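Local coordinates for protein 6-carboxyhexanoate--CoA ligase (PDB 5TVA) that belongs to the BioW family of ligases and holds coenzyme A and adenosine monophosphate in neighbouring pockets, at residues 2-14 / 20-33. Sequence-based numbering, arbitrary orientation.
Sequences DLFSVRMRAQKNG and AERIVKKEELETAV. With COA (coenzyme A), chain D.
Ala20 pairs with Met8 through two backbone hydrogen bonds, and Met8 N reaches Ala20 O at 2.9 Å. Glu21 comes next, on the face that carries Ser5, Arg7 and the coenzyme A. Its chain is extended, with CG anti to the backbone N (chi1 176°), and runs alongside Arg7, whose CG lies 3.5 Å from Glu21 CD. Ser5 OG donates to Glu21 OE2 at 2.9 Å, from above the carboxylate plane. OE1 of Glu21 accepts from His138 N. Arg7 forms a salt bridge with Glu51, and its NH1 comes close to COA O5A. Arg9 NH1 donates a hydrogen bond to COA O4A at 3.1 Å. Arg22 and Val6 form the next hydrogen-bonded pair. This is an antiparallel beta hairpin, with strand 3-12 central in a three-stranded sheet. Ile23 CG2 touches Leu3 CD1. Val24 and Phe4 exchange two more backbone bonds. The chain then turns, and helix 29-37 covers the face with Phe4, Val6 and Met8. Lys26 CB packs obliquely against the Phe4 ring, 3.7 Å from CE1. Leu29 splits its methyls: CD2 sits over one face of that ring, while CD1 presses on Val6 CG2 at a tight 3.5 Å. Val33 CG2 meets Val6 CG1 at 3.9 Å.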
loop_
_atom_site.group_PDB
_atom_site.type_symbol
_atom_site.label_atom_id
_atom_site.label_comp_id
_atom_site.label_asym_id
_atom_site.label_seq_id
_atom_site.Cartn_x
_atom_site.Cartn_y
_atom_site.Cartn_z
ATOM N N ASP A 2 -21.893 15.422 0.654
ATOM C CA ASP A 2 -21.735 14.834 -0.671
ATOM C C ASP A 2 -20.256 14.644 -1.039
ATOM O O ASP A 2 -19.510 15.605 -1.136
ATOM C CB ASP A 2 -22.437 15.699 -1.718
ATOM C CG ASP A 2 -23.824 15.168 -2.079
ATOM O OD1 ASP A 2 -24.543 14.697 -1.162
ATOM O OD2 ASP A 2 -24.187 15.216 -3.281
ATOM N N LEU A 3 -19.838 13.394 -1.221
ATOM C CA LEU A 3 -18.459 13.065 -1.531
ATOM C C LEU A 3 -18.365 12.469 -2.927
ATOM O O LEU A 3 -19.282 11.785 -3.396
ATOM C CB LEU A 3 -17.878 12.071 -0.526
ATOM C CG LEU A 3 -17.543 12.525 0.886
ATOM C CD1 LEU A 3 -17.014 11.315 1.664
ATOM C CD2 LEU A 3 -16.532 13.694 0.911
ATOM N N PHE A 4 -17.233 12.726 -3.578
ATOM C CA PHE A 4 -16.922 12.156 -4.880
ATOM C C PHE A 4 -15.560 11.477 -4.800
ATOM O O PHE A 4 -14.596 12.056 -4.282
ATOM C CB PHE A 4 -16.931 13.236 -5.975
ATOM C CG PHE A 4 -18.290 13.820 -6.245
ATOM C CD1 PHE A 4 -18.795 14.832 -5.438
ATOM C CD2 PHE A 4 -19.065 13.367 -7.317
ATOM C CE1 PHE A 4 -20.050 15.379 -5.681
ATOM C CE2 PHE A 4 -20.328 13.910 -7.571
ATOM C CZ PHE A 4 -20.818 14.918 -6.750
ATOM N N SER A 5 -15.488 10.254 -5.297
ATOM C CA SER A 5 -14.233 9.531 -5.410
ATOM C C SER A 5 -13.618 9.846 -6.771
ATOM O O SER A 5 -14.304 9.759 -7.790
ATOM C CB SER A 5 -14.492 8.031 -5.258
ATOM O OG SER A 5 -13.481 7.262 -5.864
ATOM N N VAL A 6 -12.347 10.248 -6.784
ATOM C CA VAL A 6 -11.655 10.639 -8.013
ATOM C C VAL A 6 -10.471 9.711 -8.198
ATOM O O VAL A 6 -9.483 9.813 -7.462
ATOM C CB VAL A 6 -11.189 12.097 -7.979
ATOM C CG1 VAL A 6 -10.540 12.466 -9.308
ATOM C CG2 VAL A 6 -12.350 13.006 -7.678
ATOM N N ARG A 7 -10.549 8.820 -9.187
ATOM C CA ARG A 7 -9.509 7.816 -9.403
ATOM C C ARG A 7 -8.816 8.058 -10.729
ATOM O O ARG A 7 -9.480 8.140 -11.764
ATOM C CB ARG A 7 -10.072 6.391 -9.393
ATOM C CG ARG A 7 -10.468 5.867 -8.026
ATOM C CD ARG A 7 -11.134 4.469 -8.141
ATOM N NE ARG A 7 -12.544 4.589 -8.515
ATOM C CZ ARG A 7 -13.353 3.573 -8.858
ATOM N NH1 ARG A 7 -12.903 2.320 -8.900
ATOM N NH2 ARG A 7 -14.626 3.815 -9.163
ATOM N N MET A 8 -7.481 8.119 -10.697
ATOM C CA MET A 8 -6.663 8.334 -11.883
ATOM C C MET A 8 -5.663 7.199 -12.024
ATOM O O MET A 8 -5.057 6.774 -11.042
ATOM C CB MET A 8 -5.927 9.679 -11.788
ATOM C CG MET A 8 -4.999 10.035 -12.991
ATOM S SD MET A 8 -3.352 9.258 -13.001
ATOM C CE MET A 8 -2.620 9.981 -11.530
ATOM N N ARG A 9 -5.497 6.708 -13.248
ATOM C CA ARG A 9 -4.395 5.829 -13.615
ATOM C C ARG A 9 -3.832 6.306 -14.945
ATOM O O ARG A 9 -4.561 6.870 -15.768
ATOM C CB ARG A 9 -4.845 4.380 -13.737
ATOM C CG ARG A 9 -5.788 4.151 -14.912
ATOM C CD ARG A 9 -6.316 2.740 -14.912
ATOM N NE ARG A 9 -6.903 2.370 -16.195
ATOM C CZ ARG A 9 -8.212 2.360 -16.428
ATOM N NH1 ARG A 9 -9.059 2.691 -15.459
ATOM N NH2 ARG A 9 -8.675 2.024 -17.618
ATOM N N ALA A 10 -2.529 6.095 -15.149
ATOM C CA ALA A 10 -1.855 6.558 -16.363
ATOM C C ALA A 10 -0.818 5.535 -16.796
ATOM O O ALA A 10 -0.152 4.923 -15.957
ATOM C CB ALA A 10 -1.188 7.925 -16.168
ATOM N N GLN A 11 -0.712 5.335 -18.109
ATOM C CA GLN A 11 0.202 4.382 -18.718
ATOM C C GLN A 11 1.182 5.107 -19.630
ATOM O O GLN A 11 0.928 6.218 -20.104
ATOM C CB GLN A 11 -0.539 3.307 -19.543
ATOM C CG GLN A 11 -1.218 2.255 -18.708
ATOM C CD GLN A 11 -1.905 1.201 -19.545
ATOM O OE1 GLN A 11 -2.314 1.458 -20.685
ATOM N NE2 GLN A 11 -2.025 -0.008 -18.990
ATOM N N LYS A 12 2.308 4.449 -19.877
ATOM C CA LYS A 12 3.270 4.888 -20.877
ATOM C C LYS A 12 3.889 3.642 -21.483
ATOM O O LYS A 12 4.430 2.808 -20.753
ATOM C CB LYS A 12 4.345 5.794 -20.282
ATOM C CG LYS A 12 4.842 6.799 -21.296
ATOM C CD LYS A 12 6.352 7.017 -21.229
ATOM C CE LYS A 12 6.870 7.801 -22.448
ATOM N NZ LYS A 12 8.208 7.310 -22.928
ATOM N N ASN A 13 3.786 3.511 -22.807
ATOM C CA ASN A 13 4.280 2.336 -23.521
ATOM C C ASN A 13 3.672 1.059 -22.963
ATOM O O ASN A 13 4.359 0.051 -22.798
ATOM C CB ASN A 13 5.812 2.251 -23.480
ATOM C CG ASN A 13 6.495 3.509 -23.997
ATOM O OD1 ASN A 13 7.325 4.109 -23.309
ATOM N ND2 ASN A 13 6.157 3.907 -25.215
ATOM N N GLY A 14 2.369 1.099 -22.661
ATOM C CA GLY A 14 1.685 -0.030 -22.053
ATOM C C GLY A 14 2.007 -0.278 -20.590
ATOM O O GLY A 14 1.383 -1.156 -19.980
ATOM N N ALA A 20 -3.564 7.301 -8.503
ATOM C CA ALA A 20 -3.853 7.999 -7.258
ATOM C C ALA A 20 -5.360 8.142 -7.155
ATOM O O ALA A 20 -6.068 8.099 -8.162
ATOM C CB ALA A 20 -3.176 9.386 -7.208
ATOM N N GLU A 21 -5.832 8.348 -5.932
ATOM C CA GLU A 21 -7.241 8.559 -5.661
ATOM C C GLU A 21 -7.397 9.684 -4.652
ATOM O O GLU A 21 -6.589 9.813 -3.721
ATOM C CB GLU A 21 -7.914 7.274 -5.136
ATOM C CG GLU A 21 -9.381 7.448 -4.743
ATOM C CD GLU A 21 -10.092 6.100 -4.541
ATOM O OE1 GLU A 21 -9.431 5.048 -4.671
ATOM O OE2 GLU A 21 -11.320 6.102 -4.291
ATOM N N ARG A 22 -8.419 10.514 -4.866
ATOM C CA ARG A 22 -8.840 11.543 -3.926
ATOM C C ARG A 22 -10.344 11.425 -3.697
ATOM O O ARG A 22 -11.104 11.171 -4.635
ATOM C CB ARG A 22 -8.508 12.951 -4.454
ATOM C CG ARG A 22 -7.029 13.145 -4.766
ATOM C CD ARG A 22 -6.213 13.433 -3.510
ATOM N NE ARG A 22 -4.796 13.639 -3.856
ATOM C CZ ARG A 22 -3.891 12.664 -3.914
ATOM N NH1 ARG A 22 -4.234 11.409 -3.611
ATOM N NH2 ARG A 22 -2.638 12.943 -4.245
ATOM N N ILE A 23 -10.778 11.629 -2.457
ATOM C CA ILE A 23 -12.190 11.590 -2.105
ATOM C C ILE A 23 -12.488 12.916 -1.440
ATOM O O ILE A 23 -11.965 13.194 -0.357
ATOM C CB ILE A 23 -12.528 10.421 -1.165
ATOM C CG1 ILE A 23 -11.999 9.119 -1.739
ATOM C CG2 ILE A 23 -14.014 10.369 -0.905
ATOM C CD1 ILE A 23 -12.142 7.944 -0.805
ATOM N N VAL A 24 -13.322 13.738 -2.077
ATOM C CA VAL A 24 -13.472 15.132 -1.678
ATOM C C VAL A 24 -14.919 15.578 -1.855
ATOM O O VAL A 24 -15.714 14.943 -2.560
ATOM C CB VAL A 24 -12.530 16.070 -2.483
ATOM C CG1 VAL A 24 -11.072 15.654 -2.316
ATOM C CG2 VAL A 24 -12.905 16.090 -3.964
ATOM N N LYS A 25 -15.229 16.709 -1.207
ATOM C CA LYS A 25 -16.476 17.435 -1.429
ATOM C C LYS A 25 -16.509 18.030 -2.833
ATOM O O LYS A 25 -15.469 18.328 -3.423
ATOM C CB LYS A 25 -16.621 18.566 -0.405
ATOM C CG LYS A 25 -16.944 18.109 1.003
ATOM C CD LYS A 25 -16.741 19.237 2.021
ATOM C CE LYS A 25 -17.217 18.805 3.407
ATOM N NZ LYS A 25 -16.496 19.498 4.510
ATOM N N LYS A 26 -17.727 18.241 -3.351
ATOM C CA LYS A 26 -17.883 18.750 -4.714
ATOM C C LYS A 26 -17.134 20.060 -4.919
ATOM O O LYS A 26 -16.602 20.313 -6.006
ATOM C CB LYS A 26 -19.363 18.946 -5.056
ATOM C CG LYS A 26 -19.590 19.717 -6.369
ATOM C CD LYS A 26 -21.013 19.563 -6.892
ATOM C CE LYS A 26 -21.122 20.017 -8.346
ATOM N NZ LYS A 26 -20.333 19.158 -9.303
ATOM N N GLU A 27 -17.072 20.906 -3.890
ATOM C CA GLU A 27 -16.405 22.194 -4.058
ATOM C C GLU A 27 -14.886 22.069 -4.158
ATOM O O GLU A 27 -14.208 23.078 -4.374
ATOM C CB GLU A 27 -16.781 23.135 -2.911
ATOM C CG GLU A 27 -16.530 22.558 -1.536
ATOM C CD GLU A 27 -17.795 22.164 -0.805
ATOM O OE1 GLU A 27 -18.686 21.503 -1.407
ATOM O OE2 GLU A 27 -17.886 22.510 0.395
ATOM N N GLU A 28 -14.332 20.866 -4.002
ATOM C CA GLU A 28 -12.922 20.619 -4.275
ATOM C C GLU A 28 -12.726 19.565 -5.359
ATOM O O GLU A 28 -11.589 19.116 -5.585
ATOM C CB GLU A 28 -12.180 20.215 -3.002
ATOM C CG GLU A 28 -12.620 21.005 -1.790
ATOM C CD GLU A 28 -12.375 20.271 -0.484
ATOM O OE1 GLU A 28 -11.657 19.240 -0.500
ATOM O OE2 GLU A 28 -12.914 20.719 0.559
ATOM N N LEU A 29 -13.802 19.171 -6.038
ATOM C CA LEU A 29 -13.703 18.196 -7.117
ATOM C C LEU A 29 -12.709 18.643 -8.188
ATOM O O LEU A 29 -11.782 17.904 -8.539
ATOM C CB LEU A 29 -15.087 17.989 -7.722
ATOM C CG LEU A 29 -15.234 16.894 -8.757
ATOM C CD1 LEU A 29 -14.490 15.677 -8.266
ATOM C CD2 LEU A 29 -16.728 16.579 -8.919
ATOM N N GLU A 30 -12.912 19.847 -8.739
ATOM C CA GLU A 30 -12.054 20.346 -9.810
ATOM C C GLU A 30 -10.600 20.418 -9.362
ATOM O O GLU A 30 -9.683 20.034 -10.105
ATOM C CB GLU A 30 -12.545 21.723 -10.277
ATOM C CG GLU A 30 -11.641 22.383 -11.319
ATOM C CD GLU A 30 -11.997 23.840 -11.568
ATOM O OE1 GLU A 30 -12.897 24.111 -12.383
ATOM O OE2 GLU A 30 -11.378 24.731 -10.938
ATOM N N THR A 31 -10.377 20.881 -8.137
ATOM C CA THR A 31 -9.031 20.914 -7.591
ATOM C C THR A 31 -8.409 19.524 -7.575
ATOM O O THR A 31 -7.254 19.345 -7.977
ATOM C CB THR A 31 -9.074 21.513 -6.189
ATOM O OG1 THR A 31 -9.454 22.891 -6.278
ATOM C CG2 THR A 31 -7.715 21.409 -5.545
ATOM N N ALA A 32 -9.167 18.516 -7.125
ATOM C CA ALA A 32 -8.631 17.156 -7.105
ATOM C C ALA A 32 -8.315 16.661 -8.514
ATOM O O ALA A 32 -7.308 15.981 -8.733
ATOM C CB ALA A 32 -9.623 16.215 -6.409
ATOM N N VAL A 33 -9.180 16.965 -9.481
ATOM C CA VAL A 33 -8.940 16.496 -10.839
ATOM C C VAL A 33 -7.706 17.167 -11.420
ATOM O O VAL A 33 -6.863 16.510 -12.046
ATOM C CB VAL A 33 -10.185 16.725 -11.716
ATOM C CG1 VAL A 33 -9.849 16.442 -13.166
ATOM C CG2 VAL A 33 -11.343 15.800 -11.250
HETATM N N1A COA D . -0.833 -0.868 -10.894
HETATM C C2A COA D . -0.859 -1.459 -12.098
HETATM N N3A COA D . -1.940 -1.423 -12.866
HETATM C C4A COA D . -3.061 -0.809 -12.439
HETATM C C5A COA D . -3.077 -0.184 -11.190
HETATM C C6A COA D . -1.888 -0.237 -10.418
HETATM N N6A COA D . -1.869 0.418 -9.048
HETATM N N7A COA D . -4.279 0.364 -11.005
HETATM C C8A COA D . -5.009 0.106 -12.073
HETATM N N9A COA D . -4.277 -0.572 -12.960
HETATM C C1B COA D . -4.914 -1.059 -14.218
HETATM C C2B COA D . -4.447 -1.792 -15.141
HETATM O O2B COA D . -3.661 -2.939 -14.682
HETATM C C3B COA D . -5.980 -2.370 -15.492
HETATM O O3B COA D . -6.354 -3.214 -14.370
HETATM P P3B COA D . -6.509 -4.886 -14.306
HETATM O O7A COA D . -7.759 -5.158 -13.527
HETATM O O8A COA D . -6.589 -5.527 -15.658
HETATM O O9A COA D . -5.357 -5.508 -13.562
HETATM C C4B COA D . -6.726 -1.305 -15.573
HETATM O O4B COA D . -5.873 -0.128 -14.994
HETATM C C5B COA D . -8.118 -1.371 -14.780
HETATM O O5B COA D . -7.928 -1.144 -13.426
HETATM P P1A COA D . -9.013 -0.353 -12.425
HETATM O O1A COA D . -9.362 -1.272 -11.247
HETATM O O2A COA D . -10.265 0.092 -13.142
HETATM O O3A COA D . -8.231 0.951 -11.795
HETATM P P2A COA D . -8.919 2.370 -11.202
HETATM O O4A COA D . -9.206 3.249 -12.428
HETATM O O5A COA D . -10.267 2.096 -10.518
HETATM O O6A COA D . -7.788 3.087 -10.173
HETATM C CBP COA D . -5.880 3.210 -8.435
HETATM C CCP COA D . -7.009 2.338 -9.185
HETATM C CDP COA D . -4.715 3.505 -9.415
HETATM C CEP COA D . -6.453 4.607 -8.111
HETATM C CAP COA D . -5.351 2.446 -7.099
HETATM O OAP COA D . -4.178 1.751 -7.304
HETATM C C9P COA D . -5.070 3.351 -5.867
HETATM O O9P COA D . -5.921 3.563 -5.028
HETATM N N8P COA D . -3.758 3.964 -5.679
HETATM C C7P COA D . -3.469 4.862 -4.514
HETATM C C6P COA D . -2.388 4.309 -3.597
HETATM C C5P COA D . -0.978 4.129 -4.261
HETATM O O5P COA D . -0.849 3.601 -5.300
HETATM N N4P COA D . 0.210 4.632 -3.525
HETATM C C3P COA D . 1.587 4.499 -4.154
HETATM C C2P COA D . 2.639 4.734 -3.064
HETATM S S1P COA D . 2.200 3.581 -1.727
HETATM O O HOH W 1 -20.323 18.605 -0.681
#